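Local coordinates for NS6 protease (Murine norovirus 1, PDB 4ASH), which probably cleaves the viral polyprotein into its mature non-structural proteins, acting as a cysteine protease with a trypsin-like fold, at residues S9-F14 against W18-S23; K31-P36 against G139-P144; F57-F62 against M73-G78. The protein carries 1 engineered substitution. All blocks are in the same frame, centred on the assembly; numbering follows the deposited sequence.

Contact 1. Residues S9-F14 against W18-S23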
ATOM      1  N   SER A   9       5.198   1.980  13.247  1.00 21.85           N
ATOM      2  CA  SER A   9       5.398   3.421  13.338  1.00 21.87           C
ATOM      3  C   SER A   9       5.560   4.035  11.947  1.00 16.54           C
ATOM      4  O   SER A   9       5.497   5.263  11.801  1.00 19.99           O
ATOM      5  CB  SER A   9       6.607   3.764  14.217  1.00 26.47           C
ATOM      6  OG  SER A   9       7.803   3.583  13.495  1.00 27.27           O
ATOM      7  N   ARG A  10       5.717   3.166  10.941  1.00 18.70           N
ATOM      8  CA  ARG A  10       5.833   3.550   9.530  1.00 19.23           C
ATOM      9  C   ARG A  10       4.478   3.837   8.893  1.00 14.82           C
ATOM     10  O   ARG A  10       4.412   4.422   7.804  1.00 14.31           O
ATOM     11  CB  ARG A  10       6.481   2.430   8.697  1.00 20.78           C
ATOM     12  CG  ARG A  10       7.932   2.088   9.000  1.00 27.92           C
ATOM     13  CD  ARG A  10       8.359   0.949   8.080  1.00 29.46           C
ATOM     14  NE  ARG A  10       9.676   0.433   8.423  1.00 31.58           N
ATOM     15  CZ  ARG A  10      10.755   0.555   7.661  1.00 29.01           C
ATOM     16  NH1 ARG A  10      10.682   1.145   6.468  1.00 22.27           N
ATOM     17  NH2 ARG A  10      11.902   0.056   8.085  1.00 36.13           N
ATOM     18  N   VAL A  11       3.401   3.393   9.549  1.00 14.84           N
ATOM     19  CA  VAL A  11       2.051   3.573   9.031  1.00 13.40           C
ATOM     20  C   VAL A  11       1.475   4.814   9.700  1.00 14.35           C
ATOM     21  O   VAL A  11       1.362   4.868  10.931  1.00 17.75           O
ATOM     22  CB  VAL A  11       1.161   2.343   9.315  1.00 16.87           C
ATOM     23  CG1 VAL A  11      -0.227   2.527   8.702  1.00 16.10           C
ATOM     24  CG2 VAL A  11       1.807   1.068   8.756  1.00 15.16           C
ATOM     25  N   VAL A  12       1.182   5.833   8.898  1.00 15.55           N
ATOM     26  CA  VAL A  12       0.663   7.105   9.421  1.00 14.59           C
ATOM     27  C   VAL A  12      -0.544   7.600   8.640  1.00 17.85           C
ATOM     28  O   VAL A  12      -0.728   7.249   7.470  1.00 15.05           O
ATOM     29  CB  VAL A  12       1.745   8.223   9.450  1.00 15.84           C
ATOM     30  CG1 VAL A  12       2.920   7.816  10.344  1.00 21.02           C
ATOM     31  CG2 VAL A  12       2.238   8.555   8.036  1.00 19.58           C
ATOM     32  N   GLN A  13      -1.380   8.417   9.278  1.00 16.57           N
ATOM     33  CA  GLN A  13      -2.520   8.986   8.569  1.00 13.66           C
ATOM     34  C   GLN A  13      -2.043   9.911   7.455  1.00 17.18           C
ATOM     35  O   GLN A  13      -0.977  10.534   7.544  1.00 21.26           O
ATOM     36  CB  GLN A  13      -3.465   9.703   9.546  1.00 19.99           C
ATOM     37  CG  GLN A  13      -4.215   8.695  10.375  1.00 20.20           C
ATOM     38  CD  GLN A  13      -5.392   9.278  11.148  1.00 20.66           C
ATOM     39  OE1 GLN A  13      -6.441   9.597  10.572  1.00 28.12           O
ATOM     40  NE2 GLN A  13      -5.237   9.369  12.454  1.00 19.07           N
ATOM     41  N   PHE A  14      -2.813   9.962   6.382  1.00 15.38           N
ATOM     42  CA  PHE A  14      -2.447  10.760   5.226  1.00 15.49           C
ATOM     43  C   PHE A  14      -3.695  11.023   4.405  1.00 17.92           C
ATOM     44  O   PHE A  14      -4.334  10.091   3.929  1.00 16.89           O
ATOM     45  CB  PHE A  14      -1.410  10.006   4.379  1.00 16.79           C
ATOM     46  CG  PHE A  14      -0.705  10.868   3.381  1.00 17.16           C
ATOM     47  CD1 PHE A  14       0.148  11.878   3.807  1.00 18.06           C
ATOM     48  CD2 PHE A  14      -0.893  10.683   2.016  1.00 18.58           C
ATOM     49  CE1 PHE A  14       0.803  12.678   2.885  1.00 19.79           C
ATOM     50  CE2 PHE A  14      -0.239  11.481   1.090  1.00 21.90           C
ATOM     51  CZ  PHE A  14       0.611  12.482   1.530  1.00 22.29           C
ATOM     52  N   TRP A  18      -4.238   6.463   4.805  1.00 14.87           N
ATOM     53  CA  TRP A  18      -2.974   6.166   5.456  1.00 13.40           C
ATOM     54  C   TRP A  18      -1.887   6.084   4.400  1.00 13.45           C
ATOM     55  O   TRP A  18      -2.180   6.040   3.206  1.00 15.73           O
ATOM     56  CB  TRP A  18      -3.064   4.828   6.181  1.00 13.71           C
ATOM     57  CG  TRP A  18      -4.153   4.843   7.194  1.00 13.12           C
ATOM     58  CD1 TRP A  18      -5.471   4.609   6.967  1.00 13.85           C
ATOM     59  CD2 TRP A  18      -4.018   5.130   8.582  1.00 16.82           C
ATOM     60  NE1 TRP A  18      -6.183   4.738   8.146  1.00 15.25           N
ATOM     61  CE2 TRP A  18      -5.303   5.053   9.149  1.00 16.64           C
ATOM     62  CE3 TRP A  18      -2.931   5.442   9.408  1.00 15.56           C
ATOM     63  CZ2 TRP A  18      -5.530   5.277  10.502  1.00 17.03           C
ATOM     64  CZ3 TRP A  18      -3.160   5.659  10.752  1.00 16.04           C
ATOM     65  CH2 TRP A  18      -4.449   5.577  11.282  1.00 18.84           C
ATOM     66  N   GLY A  19      -0.636   6.079   4.848  1.00 14.14           N
ATOM     67  CA  GLY A  19       0.486   5.787   3.966  1.00 15.92           C
ATOM     68  C   GLY A  19       1.573   5.087   4.765  1.00 16.94           C
ATOM     69  O   GLY A  19       1.427   4.892   5.986  1.00 15.59           O
ATOM     70  N   PHE A  20       2.666   4.732   4.091  1.00 13.67           N
ATOM     71  CA  PHE A  20       3.700   3.878   4.667  1.00 14.22           C
ATOM     72  C   PHE A  20       5.075   4.360   4.258  1.00 13.21           C
ATOM     73  O   PHE A  20       5.335   4.578   3.063  1.00 15.07           O
ATOM     74  CB  PHE A  20       3.513   2.443   4.165  1.00 14.05           C
ATOM     75  CG  PHE A  20       4.480   1.448   4.756  1.00 13.13           C
ATOM     76  CD1 PHE A  20       4.372   1.058   6.082  1.00 16.20           C
ATOM     77  CD2 PHE A  20       5.497   0.894   3.982  1.00 16.27           C
ATOM     78  CE1 PHE A  20       5.237   0.133   6.625  1.00 20.70           C
ATOM     79  CE2 PHE A  20       6.369  -0.030   4.523  1.00 17.01           C
ATOM     80  CZ  PHE A  20       6.248  -0.415   5.834  1.00 20.61           C
ATOM     81  N   TRP A  21       5.957   4.530   5.242  1.00 13.58           N
ATOM     82  CA  TRP A  21       7.359   4.834   4.954  1.00 13.00           C
ATOM     83  C   TRP A  21       8.136   3.596   4.565  1.00 13.42           C
ATOM     84  O   TRP A  21       8.448   2.755   5.407  1.00 15.66           O
ATOM     85  CB  TRP A  21       8.029   5.493   6.170  1.00 15.23           C
ATOM     86  CG  TRP A  21       7.497   6.847   6.444  1.00 15.73           C
ATOM     87  CD1 TRP A  21       6.549   7.181   7.372  1.00 16.35           C
ATOM     88  CD2 TRP A  21       7.834   8.058   5.760  1.00 13.45           C
ATOM     89  NE1 TRP A  21       6.291   8.532   7.317  1.00 17.63           N
ATOM     90  CE2 TRP A  21       7.061   9.094   6.330  1.00 19.56           C
ATOM     91  CE3 TRP A  21       8.706   8.367   4.710  1.00 14.88           C
ATOM     92  CZ2 TRP A  21       7.139  10.418   5.894  1.00 15.96           C
ATOM     93  CZ3 TRP A  21       8.783   9.684   4.277  1.00 17.47           C
ATOM     94  CH2 TRP A  21       8.005  10.690   4.860  1.00 15.52           C
ATOM     95  N   VAL A  22       8.440   3.480   3.274  1.00 13.34           N
ATOM     96  CA  VAL A  22       9.277   2.389   2.783  1.00 16.21           C
ATOM     97  C   VAL A  22      10.716   2.606   3.252  1.00 17.10           C
ATOM     98  O   VAL A  22      11.450   1.651   3.520  1.00 17.16           O
ATOM     99  CB  VAL A  22       9.233   2.317   1.252  1.00 16.14           C
ATOM    100  CG1 VAL A  22      10.134   1.181   0.726  1.00 16.83           C
ATOM    101  CG2 VAL A  22       7.806   2.087   0.798  1.00 16.68           C
ATOM    102  N   SER A  23      11.110   3.870   3.353  1.00 17.36           N
ATOM    103  CA  SER A  23      12.429   4.232   3.856  1.00 17.93           C
ATOM    104  C   SER A  23      12.302   5.603   4.455  1.00 16.09           C
ATOM    105  O   SER A  23      11.222   6.174   4.461  1.00 18.08           O
ATOM    106  CB  SER A  23      13.443   4.301   2.718  1.00 20.23           C
ATOM    107  OG  SER A  23      13.170   5.409   1.866  1.00 19.36           O
TER
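Q13 lays its CG over one face of the W18 indole: CG stands 3.4 Å from the centroid of the six-membered ring and 20° off its normal, a CH-pi contact. The two side chains run alongside each other in the same direction, and W18 reaches Q13 because its CG lies beside its own backbone N (chi1 -59°). V11 CG1 lies 4.0 Å from W18 CE3 and its CG2 meets the edge of the F20 ring. Both strands, 11-14 and 17-21, form a beta hairpin at the border of the five-stranded antiparallel sheet. V12 and G19 are its hydrogen-bonded pair, with V12 N to G19 O at 3.1 Å and G19 N to V12 O at 2.9 Å. W21 N donates to R10 O. R10 CB lies 3.3 Å from F20 CE1, and the chain, extended from CG to NE, carries CD past the same ring, 3.4 Å from F20 CZ. Its NH1 then donates to W21 O at 3.0 Å with a fairly straight N-H...O angle of 161°, the acceptor lying close to the guanidinium plane; a second bond from NH1 to V22 O is weak. NH2 is bonded to P71 O, tying the hairpin to a loop.

Contact 2. Residues K31-P36 against G139-P144. Engineered in segment 139-144: A141 (natural residue Cys).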
ATOM      1  N   LYS A  31      -3.397   6.732  -4.234  1.00 16.18           N
ATOM      2  CA  LYS A  31      -3.654   8.005  -4.894  1.00 16.75           C
ATOM      3  C   LYS A  31      -4.969   8.658  -4.453  1.00 21.24           C
ATOM      4  O   LYS A  31      -5.023   9.869  -4.188  1.00 21.99           O
ATOM      5  CB  LYS A  31      -3.619   7.842  -6.421  1.00 20.39           C
ATOM      6  CG  LYS A  31      -3.706   9.173  -7.151  1.00 25.61           C
ATOM      7  CD  LYS A  31      -3.656   9.002  -8.655  1.00 33.16           C
ATOM      8  CE  LYS A  31      -3.664  10.357  -9.346  1.00 43.69           C
ATOM      9  NZ  LYS A  31      -3.242  10.253 -10.772  1.00 49.49           N
ATOM     10  N   HIS A  32      -6.023   7.854  -4.337  1.00 18.82           N
ATOM     11  CA  HIS A  32      -7.347   8.406  -4.066  1.00 19.53           C
ATOM     12  C   HIS A  32      -7.537   8.982  -2.664  1.00 20.46           C
ATOM     13  O   HIS A  32      -8.539   9.655  -2.424  1.00 23.24           O
ATOM     14  CB  HIS A  32      -8.466   7.409  -4.403  1.00 18.59           C
ATOM     15  CG  HIS A  32      -8.668   6.335  -3.385  1.00 18.52           C
ATOM     16  ND1 HIS A  32      -8.009   5.122  -3.428  1.00 16.93           N
ATOM     17  CD2 HIS A  32      -9.494   6.271  -2.311  1.00 16.17           C
ATOM     18  CE1 HIS A  32      -8.406   4.369  -2.420  1.00 15.33           C
ATOM     19  NE2 HIS A  32      -9.315   5.041  -1.728  1.00 18.89           N
ATOM     20  N   VAL A  33      -6.597   8.737  -1.747  1.00 17.96           N
ATOM     21  CA  VAL A  33      -6.725   9.299  -0.403  1.00 16.31           C
ATOM     22  C   VAL A  33      -5.815  10.504  -0.200  1.00 21.03           C
ATOM     23  O   VAL A  33      -5.981  11.261   0.754  1.00 19.11           O
ATOM     24  CB  VAL A  33      -6.454   8.269   0.731  1.00 16.91           C
ATOM     25  CG1 VAL A  33      -7.307   7.016   0.565  1.00 17.02           C
ATOM     26  CG2 VAL A  33      -4.968   7.925   0.827  1.00 15.55           C
ATOM     27  N   ALA A  34      -4.862  10.697  -1.107  1.00 18.17           N
ATOM     28  CA  ALA A  34      -3.820  11.688  -0.879  1.00 19.99           C
ATOM     29  C   ALA A  34      -4.345  13.117  -0.896  1.00 22.68           C
ATOM     30  O   ALA A  34      -5.319  13.420  -1.582  1.00 23.73           O
ATOM     31  CB  ALA A  34      -2.709  11.526  -1.899  1.00 18.83           C
ATOM     32  N   PRO A  35      -3.683  14.004  -0.141  1.00 22.16           N
ATOM     33  CA  PRO A  35      -3.979  15.435  -0.238  1.00 29.73           C
ATOM     34  C   PRO A  35      -3.748  15.886  -1.671  1.00 28.57           C
ATOM     35  O   PRO A  35      -2.995  15.230  -2.398  1.00 27.26           O
ATOM     36  CB  PRO A  35      -2.931  16.072   0.674  1.00 26.28           C
ATOM     37  CG  PRO A  35      -2.542  15.003   1.632  1.00 26.37           C
ATOM     38  CD  PRO A  35      -2.621  13.720   0.837  1.00 18.63           C
ATOM     39  N   PRO A  36      -4.378  16.996  -2.075  1.00 31.14           N
ATOM     40  CA  PRO A  36      -4.249  17.492  -3.444  1.00 32.99           C
ATOM     41  C   PRO A  36      -2.791  17.763  -3.788  1.00 33.89           C
ATOM     42  O   PRO A  36      -2.014  18.204  -2.936  1.00 30.14           O
ATOM     43  CB  PRO A  36      -5.037  18.804  -3.417  1.00 33.30           C
ATOM     44  CG  PRO A  36      -5.998  18.642  -2.286  1.00 37.97           C
ATOM     45  CD  PRO A  36      -5.255  17.851  -1.256  1.00 32.04           C
ATOM     46  N   GLY A 139     -11.811   3.923   5.009  1.00 17.03           N
ATOM     47  CA  GLY A 139     -10.854   4.662   5.805  1.00 17.71           C
ATOM     48  C   GLY A 139      -9.509   3.958   5.854  1.00 16.78           C
ATOM     49  O   GLY A 139      -8.514   4.586   6.209  1.00 16.93           O
ATOM     50  N   ASP A 140      -9.487   2.671   5.497  1.00 16.55           N
ATOM     51  CA  ASP A 140      -8.275   1.851   5.594  1.00 16.11           C
ATOM     52  C   ASP A 140      -7.337   2.003   4.402  1.00 17.98           C
ATOM     53  O   ASP A 140      -6.189   1.558   4.480  1.00 14.77           O
ATOM     54  CB  ASP A 140      -8.594   0.360   5.730  1.00 16.32           C
ATOM     55  CG  ASP A 140      -9.215  -0.016   7.064  1.00 16.08           C
ATOM     56  OD1 ASP A 140      -9.195   0.788   8.030  1.00 18.91           O
ATOM     57  OD2 ASP A 140      -9.703  -1.155   7.139  1.00 19.30           O
ATOM     58  N   ALA A 141      -7.796   2.611   3.308  1.00 15.62           N
ATOM     59  CA  ALA A 141      -6.951   2.705   2.108  1.00 15.57           C
ATOM     60  C   ALA A 141      -5.618   3.395   2.392  1.00 17.01           C
ATOM     61  O   ALA A 141      -5.552   4.397   3.109  1.00 14.22           O
ATOM     62  CB  ALA A 141      -7.675   3.403   0.972  1.00 17.97           C
ATOM     63  N   GLY A 142      -4.566   2.850   1.790  1.00 14.28           N
ATOM     64  CA  GLY A 142      -3.216   3.344   1.989  1.00 15.33           C
ATOM     65  C   GLY A 142      -2.366   2.477   2.892  1.00 11.49           C
ATOM     66  O   GLY A 142      -1.139   2.585   2.867  1.00 15.27           O
ATOM     67  N   CYS A 143      -2.991   1.651   3.724  1.00 14.18           N
ATOM     68  CA  CYS A 143      -2.241   0.754   4.598  1.00 13.99           C
ATOM     69  C   CYS A 143      -1.462  -0.276   3.773  1.00 13.51           C
ATOM     70  O   CYS A 143      -1.942  -0.757   2.727  1.00 16.20           O
ATOM     71  CB  CYS A 143      -3.155   0.079   5.619  1.00 13.88           C
ATOM     72  SG  CYS A 143      -3.800   1.240   6.873  1.00 16.44           S
ATOM     73  N   PRO A 144      -0.240  -0.601   4.204  1.00 13.80           N
ATOM     74  CA  PRO A 144       0.613  -1.475   3.389  1.00 14.15           C
ATOM     75  C   PRO A 144       0.280  -2.966   3.473  1.00 14.19           C
ATOM     76  O   PRO A 144      -0.195  -3.461   4.489  1.00 16.06           O
ATOM     77  CB  PRO A 144       2.003  -1.224   3.988  1.00 13.54           C
ATOM     78  CG  PRO A 144       1.691  -1.024   5.458  1.00 14.78           C
ATOM     79  CD  PRO A 144       0.434  -0.175   5.447  1.00 16.21           C
TER
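The probable active-site centre of this chymotrypsin-like cysteine protease is assembled from two loops, one following strand 26-30 and the other leading into strand 144-149. Residues 139-142 fit the Gly-Asp-Cys-Gly signature of such enzymes, except that A141 is an engineered substitution for the natural cysteine, which by family analogy would be the nucleophile. The methyl of A141 is the piece of the 139-144 segment that meets the other loop: A141 CB lies 3.6 Å from both H32 NE2 and H32 CE1 and 3.7 Å from V33 CG1. H32 turns its ring toward it with CG between its backbone N and carbonyl carbon (chi1 78°). V33 CG1 also sits 3.5 Å above the plane of the H32 ring, near its rim, so one methyl group packs against both the imidazole and A141. Backbone geometry shapes the other side: D140 to C143 form a type II turn, with C143 N bonded to D140 O at 3.3 Å, and G142 has phi/psi 104/-21, where a CB would collide with the preceding carbonyl. D140 is held by a salt bridge to R91. H32 ND1 is hydrogen-bonded to D56 OD2, which fixes the ring's rotation. This leaves NE2 on the side of the natural cysteine, a geometry consistent with H32, D56 and that cysteine forming the catalytic triad, although no hydrogen bond crosses the contact here.

Contact 3. Residues F57-F62 against M73-G78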
ATOM      1  N   PHE A  57      -1.661   3.879  -7.203  1.00 17.08           N
ATOM      2  CA  PHE A  57      -0.465   3.841  -6.364  1.00 17.85           C
ATOM      3  C   PHE A  57       0.273   5.171  -6.440  1.00 15.84           C
ATOM      4  O   PHE A  57       0.571   5.652  -7.531  1.00 19.90           O
ATOM      5  CB  PHE A  57       0.452   2.718  -6.837  1.00 16.62           C
ATOM      6  CG  PHE A  57       1.596   2.426  -5.906  1.00 15.80           C
ATOM      7  CD1 PHE A  57       2.790   3.120  -6.007  1.00 18.14           C
ATOM      8  CD2 PHE A  57       1.471   1.447  -4.927  1.00 16.14           C
ATOM      9  CE1 PHE A  57       3.847   2.834  -5.157  1.00 16.05           C
ATOM     10  CE2 PHE A  57       2.519   1.170  -4.062  1.00 18.61           C
ATOM     11  CZ  PHE A  57       3.701   1.860  -4.180  1.00 16.29           C
ATOM     12  N   LEU A  58       0.595   5.757  -5.292  1.00 15.31           N
ATOM     13  CA  LEU A  58       1.286   7.039  -5.274  1.00 17.06           C
ATOM     14  C   LEU A  58       2.556   6.968  -4.421  1.00 16.77           C
ATOM     15  O   LEU A  58       2.528   6.467  -3.297  1.00 17.78           O
ATOM     16  CB  LEU A  58       0.330   8.110  -4.736  1.00 21.11           C
ATOM     17  CG  LEU A  58       0.741   9.568  -4.878  1.00 26.91           C
ATOM     18  CD1 LEU A  58       0.867   9.935  -6.348  1.00 31.49           C
ATOM     19  CD2 LEU A  58      -0.296  10.445  -4.192  1.00 27.02           C
ATOM     20  N   LYS A  59       3.671   7.461  -4.959  1.00 19.08           N
ATOM     21  CA  LYS A  59       4.937   7.430  -4.240  1.00 21.65           C
ATOM     22  C   LYS A  59       5.546   8.819  -4.166  1.00 18.40           C
ATOM     23  O   LYS A  59       5.661   9.512  -5.178  1.00 23.43           O
ATOM     24  CB  LYS A  59       5.915   6.457  -4.916  1.00 22.79           C
ATOM     25  CG  LYS A  59       7.313   6.420  -4.291  1.00 26.66           C
ATOM     26  CD  LYS A  59       8.091   5.201  -4.760  1.00 34.13           C
ATOM     27  CE  LYS A  59       8.375   5.243  -6.260  1.00 38.53           C
ATOM     28  NZ  LYS A  59       9.262   6.381  -6.631  1.00 43.69           N
ATOM     29  N   TYR A  60       5.935   9.209  -2.959  1.00 16.89           N
ATOM     30  CA  TYR A  60       6.640  10.461  -2.719  1.00 16.87           C
ATOM     31  C   TYR A  60       8.082  10.156  -2.397  1.00 19.50           C
ATOM     32  O   TYR A  60       8.358   9.277  -1.580  1.00 17.97           O
ATOM     33  CB  TYR A  60       6.043  11.175  -1.506  1.00 19.44           C
ATOM     34  CG  TYR A  60       4.618  11.615  -1.673  1.00 19.28           C
ATOM     35  CD1 TYR A  60       3.575  10.718  -1.499  1.00 21.89           C
ATOM     36  CD2 TYR A  60       4.311  12.934  -1.952  1.00 18.29           C
ATOM     37  CE1 TYR A  60       2.252  11.122  -1.632  1.00 24.75           C
ATOM     38  CE2 TYR A  60       2.992  13.348  -2.084  1.00 23.40           C
ATOM     39  CZ  TYR A  60       1.971  12.434  -1.924  1.00 23.11           C
ATOM     40  OH  TYR A  60       0.653  12.840  -2.034  1.00 23.24           O
ATOM     41  N   TYR A  61       8.998  10.873  -3.042  1.00 18.84           N
ATOM     42  CA  TYR A  61      10.410  10.756  -2.720  1.00 20.28           C
ATOM     43  C   TYR A  61      10.960  12.087  -2.207  1.00 19.85           C
ATOM     44  O   TYR A  61      10.866  13.114  -2.884  1.00 22.98           O
ATOM     45  CB  TYR A  61      11.218  10.277  -3.937  1.00 19.00           C
ATOM     46  CG  TYR A  61      12.711  10.395  -3.693  1.00 20.47           C
ATOM     47  CD1 TYR A  61      13.386   9.449  -2.928  1.00 19.29           C
ATOM     48  CD2 TYR A  61      13.427  11.483  -4.168  1.00 26.70           C
ATOM     49  CE1 TYR A  61      14.749   9.571  -2.666  1.00 22.61           C
ATOM     50  CE2 TYR A  61      14.789  11.613  -3.914  1.00 27.15           C
ATOM     51  CZ  TYR A  61      15.442  10.655  -3.165  1.00 25.44           C
ATOM     52  OH  TYR A  61      16.793  10.778  -2.924  1.00 25.86           O
ATOM     53  N   PHE A  62      11.541  12.052  -1.013  1.00 18.31           N
ATOM     54  CA  PHE A  62      12.078  13.244  -0.368  1.00 20.88           C
ATOM     55  C   PHE A  62      13.595  13.241  -0.480  1.00 22.55           C
ATOM     56  O   PHE A  62      14.249  12.299  -0.041  1.00 22.14           O
ATOM     57  CB  PHE A  62      11.655  13.284   1.107  1.00 19.99           C
ATOM     58  CG  PHE A  62      10.169  13.394   1.307  1.00 19.52           C
ATOM     59  CD1 PHE A  62       9.368  12.261   1.269  1.00 20.21           C
ATOM     60  CD2 PHE A  62       9.571  14.631   1.531  1.00 20.26           C
ATOM     61  CE1 PHE A  62       7.994  12.345   1.448  1.00 17.70           C
ATOM     62  CE2 PHE A  62       8.203  14.724   1.704  1.00 18.23           C
ATOM     63  CZ  PHE A  62       7.414  13.582   1.656  1.00 19.52           C
ATOM     64  N   MET A  73      13.322  -0.529   3.380  1.00 18.34           N
ATOM     65  CA  MET A  73      12.725  -1.838   3.096  1.00 18.54           C
ATOM     66  C   MET A  73      12.602  -2.013   1.605  1.00 18.52           C
ATOM     67  O   MET A  73      12.597  -1.036   0.851  1.00 24.51           O
ATOM     68  CB  MET A  73      11.308  -1.909   3.666  1.00 22.76           C
ATOM     69  CG  MET A  73      11.226  -2.289   5.109  1.00 29.47           C
ATOM     70  SD  MET A  73       9.500  -2.170   5.625  1.00 27.43           S
ATOM     71  CE  MET A  73       8.703  -3.420   4.634  1.00 21.61           C
ATOM     72  N   VAL A  74      12.518  -3.267   1.173  1.00 19.38           N
ATOM     73  CA  VAL A  74      12.282  -3.587  -0.220  1.00 20.49           C
ATOM     74  C   VAL A  74      10.829  -3.296  -0.590  1.00 18.46           C
ATOM     75  O   VAL A  74       9.912  -3.701   0.120  1.00 19.74           O
ATOM     76  CB  VAL A  74      12.551  -5.075  -0.467  1.00 18.44           C
ATOM     77  CG1 VAL A  74      12.078  -5.491  -1.842  1.00 20.05           C
ATOM     78  CG2 VAL A  74      14.036  -5.372  -0.308  1.00 23.98           C
ATOM     79  N   LEU A  75      10.635  -2.577  -1.692  1.00 20.89           N
ATOM     80  CA  LEU A  75       9.310  -2.438  -2.294  1.00 20.85           C
ATOM     81  C   LEU A  75       9.256  -3.302  -3.552  1.00 22.47           C
ATOM     82  O   LEU A  75      10.026  -3.091  -4.495  1.00 22.15           O
ATOM     83  CB  LEU A  75       9.035  -0.974  -2.650  1.00 24.80           C
ATOM     84  CG  LEU A  75       7.796  -0.666  -3.495  1.00 24.56           C
ATOM     85  CD1 LEU A  75       6.528  -1.073  -2.763  1.00 23.62           C
ATOM     86  CD2 LEU A  75       7.760   0.809  -3.860  1.00 26.69           C
ATOM     87  N   GLU A  76       8.360  -4.287  -3.544  1.00 19.80           N
ATOM     88  CA  GLU A  76       8.131  -5.146  -4.705  1.00 19.62           C
ATOM     89  C   GLU A  76       6.880  -4.734  -5.464  1.00 21.02           C
ATOM     90  O   GLU A  76       6.006  -4.079  -4.917  1.00 21.89           O
ATOM     91  CB  GLU A  76       8.020  -6.604  -4.260  1.00 20.20           C
ATOM     92  CG  GLU A  76       9.387  -7.247  -4.017  1.00 29.78           C
ATOM     93  CD  GLU A  76       9.299  -8.726  -3.674  1.00 49.48           C
ATOM     94  OE1 GLU A  76       8.170  -9.246  -3.518  1.00 50.71           O
ATOM     95  OE2 GLU A  76      10.363  -9.369  -3.557  1.00 54.83           O
ATOM     96  N   ASN A  77       6.804  -5.109  -6.733  1.00 17.63           N
ATOM     97  CA  ASN A  77       5.603  -4.912  -7.521  1.00 19.47           C
ATOM     98  C   ASN A  77       4.691  -6.116  -7.329  1.00 19.00           C
ATOM     99  O   ASN A  77       4.654  -7.030  -8.174  1.00 22.17           O
ATOM    100  CB  ASN A  77       5.973  -4.787  -9.009  1.00 19.70           C
ATOM    101  CG  ASN A  77       4.786  -4.408  -9.867  1.00 25.67           C
ATOM    102  OD1 ASN A  77       3.904  -3.666  -9.437  1.00 25.03           O
ATOM    103  ND2 ASN A  77       4.762  -4.906 -11.095  1.00 30.13           N
ATOM    104  N   GLY A  78       3.952  -6.134  -6.222  1.00 20.33           N
ATOM    105  CA  GLY A  78       3.173  -7.303  -5.881  1.00 19.30           C
ATOM    106  C   GLY A  78       4.061  -8.474  -5.503  1.00 24.42           C
ATOM    107  O   GLY A  78       5.251  -8.310  -5.230  1.00 24.53           O
TER
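L75 points both branches of its fork at the ring end of F57, with CD2 4.2 Å and CD1 4.3 Å from F57 CZ. This joins the two halves of the trypsin-like double beta-barrel fold: F57 opens strand 57-62 of the five-stranded antiparallel sheet, while L75 lies on the short, weakly bonded strand 74-75, which runs parallel to strand 152-162 in the other sheet. The backbones stay well apart, the closest pair of CA atoms, F57 and N77, being 10.7 Å distant, so side chains alone span the gap. F57 bridges it with CG anti to its backbone N (chi1 -170°), sending the ring outward from the strand. The tighter part is buried around this ring, which also touches I28, V158 and H174, while L75 packs on V155. Looser packing lies on the K59 side, where both K59 and L75 are partly exposed. There the contact is a graze of the aliphatic chain, K59 CD to L75 CD2 at 4.5 Å, with no hydrogen bond across the two segments. Beyond CD the lysine chain folds (chi3 65°, chi4 64°) and carries its amine off, leaving K59 NZ 6.4 Å from L75 CD2.

How the contacts relate
Contact 2 holds the likely catalytic centre, and the centres of contact 1 and contact 3 lie about 10 Å and about 14 Å from its own. The hairpin of contact 1 reaches the engineered position directly, through a probable hydrogen bond of 3.0 Å from W18 N to A141 O, while F14 CE2 packs 3.3 Å from P35 CD on the histidine-bearing loop. Its other end meets contact 3, about 11 Å away, where V22 O and M73 N are 2.9 Å apart in another probable hydrogen bond. Contact 3 lies, in sequence, inside the loop closed by contact 2, and A34 CB, 3.5 Å from L58 CD2, packs the 31-36 loop on strand 57-62.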